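Local coordinates for maltose operon transcriptional repressor (Staphylococcus aureus subsp. aureus Mu50, PDB 3HCW), which probably represses transcription of the maltose operon as a DNA-binding regulator, the crystallised C-terminal fragment having a periplasmic-binding-protein-like fold that probably senses an effector, at residues A[51-56]-A[79-84]; A[134-139]-A[148-153]; A[195-200]-A[223-228]. All blocks are in the same frame, centred on the assembly; numbering follows the deposited sequence.

Contact 1: A[51-56]-A[79-84]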
loop_
_atom_site.group_PDB
_atom_site.type_symbol
_atom_site.label_atom_id
_atom_site.label_comp_id
_atom_site.label_asym_id
_atom_site.label_seq_id
_atom_site.Cartn_x
_atom_site.Cartn_y
_atom_site.Cartn_z
ATOM N N ASN A 51 2.284 -12.274 -14.321
ATOM C CA ASN A 51 3.273 -12.337 -13.243
ATOM C C ASN A 51 4.672 -12.816 -13.664
ATOM O O ASN A 51 5.595 -12.833 -12.850
ATOM C CB ASN A 51 2.737 -13.178 -12.072
ATOM C CG ASN A 51 2.340 -14.595 -12.489
ATOM O OD1 ASN A 51 3.114 -15.541 -12.326
ATOM N ND2 ASN A 51 1.128 -14.745 -13.023
ATOM N N ASN A 52 4.827 -13.199 -14.929
ATOM C CA ASN A 52 6.136 -13.583 -15.464
ATOM C C ASN A 52 6.303 -13.148 -16.916
ATOM O O ASN A 52 5.323 -12.798 -17.564
ATOM C CB ASN A 52 6.382 -15.090 -15.297
ATOM C CG ASN A 52 5.389 -15.941 -16.068
ATOM O OD1 ASN A 52 5.548 -16.174 -17.272
ATOM N ND2 ASN A 52 4.369 -16.432 -15.370
ATOM N N MET A 53 7.536 -13.191 -17.421
ATOM C CA MET A 53 7.872 -12.654 -18.746
ATOM C C MET A 53 7.223 -13.363 -19.943
ATOM O O MET A 53 6.774 -12.701 -20.887
ATOM C CB MET A 53 9.394 -12.592 -18.937
ATOM C CG MET A 53 9.829 -11.723 -20.112
ATOM S SD MET A 53 8.891 -10.184 -20.113
ATOM C CE MET A 53 9.207 -9.579 -21.757
ATOM N N ASN A 54 7.182 -14.692 -19.916
ATOM C CA ASN A 54 6.576 -15.446 -21.010
ATOM C C ASN A 54 5.065 -15.234 -21.087
ATOM O O ASN A 54 4.505 -15.112 -22.178
ATOM C CB ASN A 54 6.923 -16.933 -20.903
ATOM C CG ASN A 54 8.413 -17.197 -21.062
ATOM O OD1 ASN A 54 9.009 -17.922 -20.267
ATOM N ND2 ASN A 54 9.024 -16.600 -22.088
ATOM N N ASP A 55 4.429 -15.166 -19.918
ATOM C CA ASP A 55 2.999 -14.884 -19.808
ATOM C C ASP A 55 2.656 -13.424 -20.143
ATOM O O ASP A 55 1.581 -13.149 -20.675
ATOM C CB ASP A 55 2.489 -15.245 -18.407
ATOM C CG ASP A 55 2.371 -16.750 -18.183
ATOM O OD1 ASP A 55 2.483 -17.528 -19.155
ATOM O OD2 ASP A 55 2.156 -17.156 -17.022
ATOM N N LEU A 56 3.564 -12.500 -19.826
ATOM C CA LEU A 56 3.367 -11.074 -20.113
ATOM C C LEU A 56 3.560 -10.803 -21.595
ATOM O O LEU A 56 2.929 -9.905 -22.150
ATOM C CB LEU A 56 4.304 -10.194 -19.266
ATOM C CG LEU A 56 4.097 -8.676 -19.146
ATOM C CD1 LEU A 56 2.945 -8.314 -18.216
ATOM C CD2 LEU A 56 5.372 -8.021 -18.645
ATOM N N GLU A 79 16.833 -2.743 -20.671
ATOM C CA GLU A 79 17.605 -2.962 -21.891
ATOM C C GLU A 79 17.214 -4.307 -22.492
ATOM O O GLU A 79 17.093 -5.303 -21.766
ATOM C CB GLU A 79 19.109 -2.926 -21.601
ATOM C CG GLU A 79 19.986 -2.783 -22.851
ATOM C CD GLU A 79 21.345 -3.462 -22.717
ATOM O OE1 GLU A 79 21.868 -3.948 -23.744
ATOM O OE2 GLU A 79 21.889 -3.516 -21.591
ATOM N N ASN A 80 17.018 -4.310 -23.814
ATOM C CA ASN A 80 16.527 -5.467 -24.582
ATOM C C ASN A 80 15.228 -6.037 -24.017
ATOM O O ASN A 80 15.122 -7.240 -23.766
ATOM C CB ASN A 80 17.596 -6.568 -24.728
ATOM C CG ASN A 80 18.926 -6.034 -25.222
ATOM O OD1 ASN A 80 18.981 -5.132 -26.060
ATOM N ND2 ASN A 80 20.012 -6.594 -24.700
ATOM N N ASP A 81 14.262 -5.152 -23.787
ATOM C CA ASP A 81 12.932 -5.549 -23.348
ATOM C C ASP A 81 12.194 -6.087 -24.576
ATOM O O ASP A 81 11.983 -5.350 -25.545
ATOM C CB ASP A 81 12.198 -4.356 -22.719
ATOM C CG ASP A 81 10.855 -4.734 -22.105
ATOM O OD1 ASP A 81 9.921 -3.903 -22.168
ATOM O OD2 ASP A 81 10.728 -5.846 -21.552
ATOM N N PRO A 82 11.846 -7.391 -24.557
ATOM C CA PRO A 82 11.213 -8.074 -25.691
ATOM C C PRO A 82 9.753 -7.673 -25.913
ATOM O O PRO A 82 9.237 -7.821 -27.023
ATOM C CB PRO A 82 11.303 -9.562 -25.311
ATOM C CG PRO A 82 12.202 -9.628 -24.112
ATOM C CD PRO A 82 12.063 -8.313 -23.431
ATOM N N ILE A 83 9.098 -7.186 -24.862
ATOM C CA ILE A 83 7.736 -6.672 -24.982
ATOM C C ILE A 83 7.738 -5.215 -25.495
ATOM O O ILE A 83 6.804 -4.802 -26.173
ATOM C CB ILE A 83 6.888 -6.935 -23.682
ATOM C CG1 ILE A 83 5.407 -6.578 -23.869
ATOM C CG2 ILE A 83 7.465 -6.242 -22.497
ATOM C CD1 ILE A 83 5.002 -5.205 -23.339
ATOM N N LYS A 84 8.800 -4.463 -25.203
ATOM C CA LYS A 84 9.050 -3.185 -25.879
ATOM C C LYS A 84 9.359 -3.435 -27.361
ATOM O O LYS A 84 8.938 -2.659 -28.218
ATOM C CB LYS A 84 10.192 -2.408 -25.209
ATOM C CG LYS A 84 10.418 -0.983 -25.755
ATOM C CD LYS A 84 11.371 -0.161 -24.885
ATOM C CE LYS A 84 12.832 -0.550 -25.095
ATOM N NZ LYS A 84 13.729 0.097 -24.096
#

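Contact 2: A[134-139]-A[148-153]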
loop_
_atom_site.group_PDB
_atom_site.type_symbol
_atom_site.label_atom_id
_atom_site.label_comp_id
_atom_site.label_asym_id
_atom_site.label_seq_id
_atom_site.Cartn_x
_atom_site.Cartn_y
_atom_site.Cartn_z
ATOM N N LEU A 134 29.263 3.652 3.994
ATOM C CA LEU A 134 27.934 3.606 3.374
ATOM C C LEU A 134 27.605 2.232 2.788
ATOM O O LEU A 134 28.482 1.543 2.259
ATOM C CB LEU A 134 27.824 4.668 2.277
ATOM C CG LEU A 134 28.034 6.139 2.649
ATOM C CD1 LEU A 134 28.396 6.975 1.437
ATOM C CD2 LEU A 134 26.801 6.695 3.331
ATOM N N ILE A 135 26.334 1.843 2.890
ATOM C CA ILE A 135 25.825 0.589 2.324
ATOM C C ILE A 135 24.608 0.889 1.444
ATOM O O ILE A 135 23.667 1.551 1.891
ATOM C CB ILE A 135 25.432 -0.427 3.438
ATOM C CG1 ILE A 135 26.609 -0.711 4.373
ATOM C CG2 ILE A 135 24.921 -1.740 2.828
ATOM C CD1 ILE A 135 26.211 -0.919 5.839
ATOM N N PHE A 136 24.649 0.438 0.188
ATOM C CA PHE A 136 23.482 0.486 -0.689
ATOM C C PHE A 136 22.913 -0.913 -0.872
ATOM O O PHE A 136 23.632 -1.842 -1.235
ATOM C CB PHE A 136 23.808 1.080 -2.067
ATOM C CG PHE A 136 22.587 1.517 -2.852
ATOM C CD1 PHE A 136 22.146 2.849 -2.793
ATOM C CD2 PHE A 136 21.882 0.607 -3.655
ATOM C CE1 PHE A 136 21.020 3.270 -3.512
ATOM C CE2 PHE A 136 20.752 1.012 -4.377
ATOM C CZ PHE A 136 20.321 2.348 -4.306
ATOM N N ILE A 137 21.614 -1.047 -0.629
ATOM C CA ILE A 137 20.942 -2.328 -0.769
ATOM C C ILE A 137 19.978 -2.293 -1.957
ATOM O O ILE A 137 19.124 -1.414 -2.051
ATOM C CB ILE A 137 20.234 -2.749 0.547
ATOM C CG1 ILE A 137 21.223 -2.722 1.716
ATOM C CG2 ILE A 137 19.609 -4.131 0.405
ATOM C CD1 ILE A 137 20.675 -3.265 3.024
ATOM N N THR A 138 20.138 -3.241 -2.871
ATOM C CA THR A 138 19.315 -3.285 -4.077
ATOM C C THR A 138 18.639 -4.649 -4.305
ATOM O O THR A 138 18.951 -5.638 -3.628
ATOM C CB THR A 138 20.108 -2.805 -5.335
ATOM O OG1 THR A 138 19.196 -2.560 -6.411
ATOM C CG2 THR A 138 21.173 -3.820 -5.766
ATOM N N GLU A 139 17.692 -4.666 -5.241
ATOM C CA GLU A 139 16.963 -5.868 -5.644
ATOM C C GLU A 139 17.494 -6.406 -6.958
ATOM O O GLU A 139 18.006 -5.656 -7.778
ATOM C CB GLU A 139 15.482 -5.545 -5.845
ATOM C CG GLU A 139 14.591 -5.788 -4.643
ATOM C CD GLU A 139 13.175 -5.264 -4.859
ATOM O OE1 GLU A 139 13.016 -4.095 -5.290
ATOM O OE2 GLU A 139 12.218 -6.026 -4.589
ATOM N N ASP A 148 20.895 3.388 -12.182
ATOM C CA ASP A 148 20.965 4.839 -11.982
ATOM C C ASP A 148 21.176 5.252 -10.521
ATOM O O ASP A 148 21.982 6.119 -10.247
ATOM C CB ASP A 148 19.695 5.503 -12.494
ATOM C CG ASP A 148 19.647 5.601 -13.993
ATOM O OD1 ASP A 148 18.699 6.244 -14.497
ATOM O OD2 ASP A 148 20.548 5.047 -14.662
ATOM N N ARG A 149 20.445 4.618 -9.602
ATOM C CA ARG A 149 20.541 4.940 -8.173
ATOM C C ARG A 149 21.847 4.440 -7.546
ATOM O O ARG A 149 22.431 5.130 -6.713
ATOM C CB ARG A 149 19.296 4.468 -7.400
ATOM C CG ARG A 149 18.026 5.264 -7.766
ATOM C CD ARG A 149 16.783 4.792 -7.017
ATOM N NE ARG A 149 15.571 5.430 -7.542
ATOM C CZ ARG A 149 14.322 5.017 -7.312
ATOM N NH1 ARG A 149 14.087 3.950 -6.561
ATOM N NH2 ARG A 149 13.299 5.664 -7.861
ATOM N N ILE A 150 22.306 3.256 -7.959
ATOM C CA ILE A 150 23.652 2.783 -7.611
ATOM C C ILE A 150 24.734 3.757 -8.104
ATOM O O ILE A 150 25.602 4.163 -7.325
ATOM C CB ILE A 150 23.901 1.306 -8.087
ATOM C CG1 ILE A 150 23.041 0.342 -7.255
ATOM C CG2 ILE A 150 25.376 0.908 -7.970
ATOM C CD1 ILE A 150 22.904 -1.045 -7.808
ATOM N N GLN A 151 24.671 4.150 -9.378
ATOM C CA GLN A 151 25.641 5.104 -9.935
ATOM C C GLN A 151 25.731 6.443 -9.165
ATOM O O GLN A 151 26.824 6.937 -8.903
ATOM C CB GLN A 151 25.360 5.365 -11.418
ATOM C CG GLN A 151 26.378 6.294 -12.115
ATOM C CD GLN A 151 27.805 5.783 -12.018
ATOM O OE1 GLN A 151 28.171 4.801 -12.669
ATOM N NE2 GLN A 151 28.624 6.451 -11.201
ATOM N N GLY A 152 24.589 7.013 -8.795
ATOM C CA GLY A 152 24.578 8.265 -8.043
ATOM C C GLY A 152 25.161 8.106 -6.650
ATOM O O GLY A 152 25.796 9.019 -6.118
ATOM N N PHE A 153 24.939 6.932 -6.066
ATOM C CA PHE A 153 25.414 6.605 -4.730
ATOM C C PHE A 153 26.935 6.479 -4.724
ATOM O O PHE A 153 27.617 7.086 -3.884
ATOM C CB PHE A 153 24.760 5.288 -4.280
ATOM C CG PHE A 153 25.381 4.662 -3.058
ATOM C CD1 PHE A 153 25.018 5.089 -1.785
ATOM C CD2 PHE A 153 26.303 3.617 -3.183
ATOM C CE1 PHE A 153 25.577 4.493 -0.651
ATOM C CE2 PHE A 153 26.859 3.026 -2.071
ATOM C CZ PHE A 153 26.491 3.459 -0.800
#

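Contact 3: A[195-200]-A[223-228]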
loop_
_atom_site.group_PDB
_atom_site.type_symbol
_atom_site.label_atom_id
_atom_site.label_comp_id
_atom_site.label_asym_id
_atom_site.label_seq_id
_atom_site.Cartn_x
_atom_site.Cartn_y
_atom_site.Cartn_z
ATOM N N ALA A 195 25.491 4.354 7.411
ATOM C CA ALA A 195 24.188 4.605 6.816
ATOM C C ALA A 195 23.835 3.481 5.850
ATOM O O ALA A 195 24.693 3.001 5.085
ATOM C CB ALA A 195 24.161 5.958 6.095
ATOM N N ILE A 196 22.576 3.057 5.907
ATOM C CA ILE A 196 22.048 2.071 4.973
ATOM C C ILE A 196 21.040 2.740 4.057
ATOM O O ILE A 196 20.054 3.333 4.525
ATOM C CB ILE A 196 21.381 0.877 5.700
ATOM C CG1 ILE A 196 22.414 0.096 6.511
ATOM C CG2 ILE A 196 20.661 -0.035 4.689
ATOM C CD1 ILE A 196 21.813 -0.808 7.580
ATOM N N ILE A 197 21.297 2.658 2.753
ATOM C CA ILE A 197 20.354 3.155 1.759
ATOM C C ILE A 197 19.772 2.001 0.942
ATOM O O ILE A 197 20.514 1.155 0.435
ATOM C CB ILE A 197 20.987 4.244 0.847
ATOM C CG1 ILE A 197 21.242 5.523 1.654
ATOM C CG2 ILE A 197 20.066 4.572 -0.340
ATOM C CD1 ILE A 197 22.275 6.488 1.037
ATOM N N SER A 198 18.439 1.957 0.851
ATOM C CA SER A 198 17.750 0.957 0.037
ATOM C C SER A 198 17.197 1.579 -1.224
ATOM O O SER A 198 16.738 2.723 -1.219
ATOM C CB SER A 198 16.590 0.307 0.802
ATOM O OG SER A 198 17.019 -0.245 2.034
ATOM N N LEU A 199 17.224 0.777 -2.281
ATOM C CA LEU A 199 16.648 1.071 -3.589
ATOM C C LEU A 199 15.214 1.639 -3.595
ATOM O O LEU A 199 14.905 2.532 -4.377
ATOM C CB LEU A 199 16.674 -0.219 -4.424
ATOM C CG LEU A 199 16.156 -0.104 -5.861
ATOM C CD1 LEU A 199 17.105 0.760 -6.669
ATOM C CD2 LEU A 199 15.991 -1.472 -6.500
ATOM N N ASP A 200 14.357 1.107 -2.727
ATOM C CA ASP A 200 12.923 1.345 -2.779
ATOM C C ASP A 200 12.334 1.052 -1.408
ATOM O O ASP A 200 12.833 0.195 -0.691
ATOM C CB ASP A 200 12.285 0.417 -3.833
ATOM C CG ASP A 200 10.767 0.452 -3.808
ATOM O OD1 ASP A 200 10.203 1.520 -4.122
ATOM O OD2 ASP A 200 10.140 -0.578 -3.464
ATOM N N MET A 223 22.172 5.064 10.448
ATOM C CA MET A 223 21.184 5.934 9.827
ATOM C C MET A 223 20.608 5.217 8.594
ATOM O O MET A 223 21.291 4.422 7.929
ATOM C CB MET A 223 21.811 7.283 9.426
ATOM C CG MET A 223 22.205 8.249 10.599
ATOM S SD MET A 223 22.855 9.875 10.045
ATOM C CE MET A 223 23.683 9.444 8.536
ATOM N N THR A 224 19.341 5.470 8.296
ATOM C CA THR A 224 18.703 4.794 7.164
ATOM C C THR A 224 17.935 5.778 6.316
ATOM O O THR A 224 17.480 6.818 6.811
ATOM C CB THR A 224 17.772 3.605 7.589
ATOM O OG1 THR A 224 16.707 4.082 8.410
ATOM C CG2 THR A 224 18.551 2.531 8.357
ATOM N N ALA A 225 17.827 5.448 5.032
ATOM C CA ALA A 225 17.104 6.238 4.058
ATOM C C ALA A 225 16.767 5.376 2.837
ATOM O O ALA A 225 17.373 4.322 2.628
ATOM C CB ALA A 225 17.932 7.457 3.647
ATOM N N THR A 226 15.807 5.831 2.035
ATOM C CA THR A 226 15.361 5.092 0.859
ATOM C C THR A 226 14.738 5.988 -0.215
ATOM O O THR A 226 14.832 7.209 -0.130
ATOM C CB THR A 226 14.380 3.955 1.250
ATOM O OG1 THR A 226 14.057 3.171 0.091
ATOM C CG2 THR A 226 13.120 4.509 1.892
ATOM N N PHE A 227 14.114 5.368 -1.221
ATOM C CA PHE A 227 13.437 6.081 -2.302
ATOM C C PHE A 227 11.950 5.770 -2.324
ATOM O O PHE A 227 11.528 4.732 -1.815
ATOM C CB PHE A 227 14.038 5.718 -3.662
ATOM C CG PHE A 227 15.489 6.060 -3.798
ATOM C CD1 PHE A 227 15.886 7.223 -4.461
ATOM C CD2 PHE A 227 16.464 5.207 -3.285
ATOM C CE1 PHE A 227 17.237 7.516 -4.594
ATOM C CE2 PHE A 227 17.801 5.486 -3.422
ATOM C CZ PHE A 227 18.189 6.632 -4.069
ATOM N N ASN A 228 11.223 6.585 -3.020
ATOM C CA ASN A 228 9.832 6.672 -2.827
ATOM C C ASN A 228 8.936 6.909 -1.735
ATOM O O ASN A 228 8.230 6.061 -1.303
ATOM C CB ASN A 228 9.039 6.260 -4.037
ATOM C CG ASN A 228 8.712 4.849 -4.015
ATOM O OD1 ASN A 228 7.547 4.456 -4.028
ATOM N ND2 ASN A 228 9.738 4.045 -3.980
#

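Contact 1: A[51-56]-A[79-84]
Leu56 and Ile83 mark the closest approach of the backbones of 51-56 and 79-84, their CA atoms 7.9 Å apart. Each segment runs from a loop into the first residues of a helix, and no hydrogen bond passes between them, so side chains bridge the gap. Most of the bridging falls to one group, the methyl CE of Met53. With CG anti to the backbone N (chi1 -165°) and a bend at chi2, the thioether reaches across to the opposite helix start. There CE rests on the Pro82 ring, 3.5 Å from Pro82 CD and a little farther from CG, the two side chains lying at a slant to each other. The same methyl meets Ile83 CG2 at 3.8 Å, and Asp81 OD2 stands 4.0 Å from Met53 CE, at the polar margin of the patch. Both Pro82 and Ile83 direct their CB atoms at the facing segment, whereas Leu56 adds a looser contact through its carbonyl oxygen.

Each helix start is capped separately. Asn52 is the N-cap of the first: its OD1 accepts Asp55 N at 3.0 Å, from 42° above the carbonyl plane. Asn52 ND2 returns a bond to Asp55 OD2 (2.9 Å), so the amide is held at both ends and its rotation is fixed. Asp81 is the N-cap of the second helix through a weak bond from Lys84 N to OD1, while its OD2 is bonded to Tyr76 OH.

Helices 53-65 and 82-89 thus meet near their N-termini. They pack on parallel strands of the sheet: Val13 of strand 9-13 touches both Leu56 and Ile83, Leu74 of strand 71-74 also packs on Ile83, and Val60 and Met57 continue the helix-helix interface.

Contact 2: A[134-139]-A[148-153]
Strand 134-139 and helix 148-153 run almost exactly antiparallel, at 173°, with their axes 9.9 Å apart and Phe136 opposite Ile150. The alternate strand residues Leu134, Phe136 and Thr138 face the helix. At the middle of the interface the side chains of Phe136 and Phe153 run alongside one another, pointing opposite ways, with ring planes 53° apart in an oblique pairing. The pair also makes a CH-pi contact: the backbone places Phe136 CB over the centre of the Phe153 ring, 3.7 Å from its centroid. A chi1 of -163°, which puts CG trans to the main-chain nitrogen, sends the Phe136 ring toward Arg149 and Ile150. Leu134 CB approaches the far end of the other ring, 3.6 Å from Phe153 CZ. Beyond the pair, Ile150 CG1 lies obliquely by Phe136 CE2 at 3.7 Å, and its extended end carries CD1 to Thr138 CG2 (3.9 Å), the two side chains crossing nearly at right angles. Arg149 contributes CB, 3.9 Å from Phe136 CZ, before its extended chain leads away; there NE bonds to Asn115.

The strand and helix are successive elements of a beta-alpha-beta unit completed by strand 163-169. No hydrogen bond passes between the two segments, but Thr138 OG1 bonds to Ser146 OG, earlier on the same helix; Asp148 pairs with Lys99. Within these segments the helix is therefore held by apolar contacts, with the Thr138-Ser146 bond adding a polar tie near the end of the strand, while the Arg149 guanidinium reaches a glycerol, probably from the crystallisation liquor, that may mark a pocket.

Contact 3: A[195-200]-A[223-228]
Ala195 to Ile197 pair in register with Met223 to Ala225 as neighbouring parallel strands, axes 4.6 Å apart. Three backbone hydrogen bonds form the ladder, the shortest running from Ile196 N to Met223 O (2.8 Å). Where the next rung would fall, the hydroxyl of Thr226 takes over: turned beside its own carbonyl carbon (chi1 -175°), OG1 donates to Ser198 O at 3.0 Å, from 58° above the carbonyl plane. The same oxygen lies in the plane of the Phe227 ring at its edge, 3.2 Å from Phe227 CD2. That ring turns back toward the end of strand 194-198 because its CG stands beside its own backbone N (chi1 -61°), which also brings Phe227 CE2 to 3.9 Å from Ile197 CG2.

Farther from the C-terminal ends of the strands, the side chains meet more loosely. On one face Ala195 CB and Met223 CE are 4.3 Å apart, as are Ile197 CG1 and Ala225 CB; on the other, Ile196 lies beside Thr224, whose OG1 bonds to Gln240. Past the strands, Asp200 N-caps helix 201-213 through OD2, bonded to Met202 N, and its OD1 binds a glycerol. In one of two conformers of Asn228, ND2 comes close to Asp200 OD1, a link that stays doubtful.

Helix 115-129 covers the face bearing Ile197, Met223 and Ala225, with Leu122 touching both Ile197 and Ala225. Helix 201-213, the connection between the two strands, packs on the other face, where His204 bonds to Ser198 OG and touches Thr224 and Thr226. Strand 133-139 flanks 194-198 along its remaining edge.

In the fold
Contacts 2 and 3 are joined inside one sheet, since strands 133-139 and 194-198 are neighbours; Ile137 N probably bonds to Ile197 O, and Arg149 NH1 reaches Leu199 O weakly. Their centres lie about 9 Å apart. Contact 1 belongs to the other end of the chain, its centre about 25 Å from that of contact 2, among the strands of the N-terminal half. All three are largely buried; contact 1 buries the least surface and lies farthest from the centre of the chain. Contact 3 rests on backbone hydrogen bonds between strands, contact 2 on apolar helix-to-sheet packing, and contact 1 on a single methyl between two separately capped helix starts.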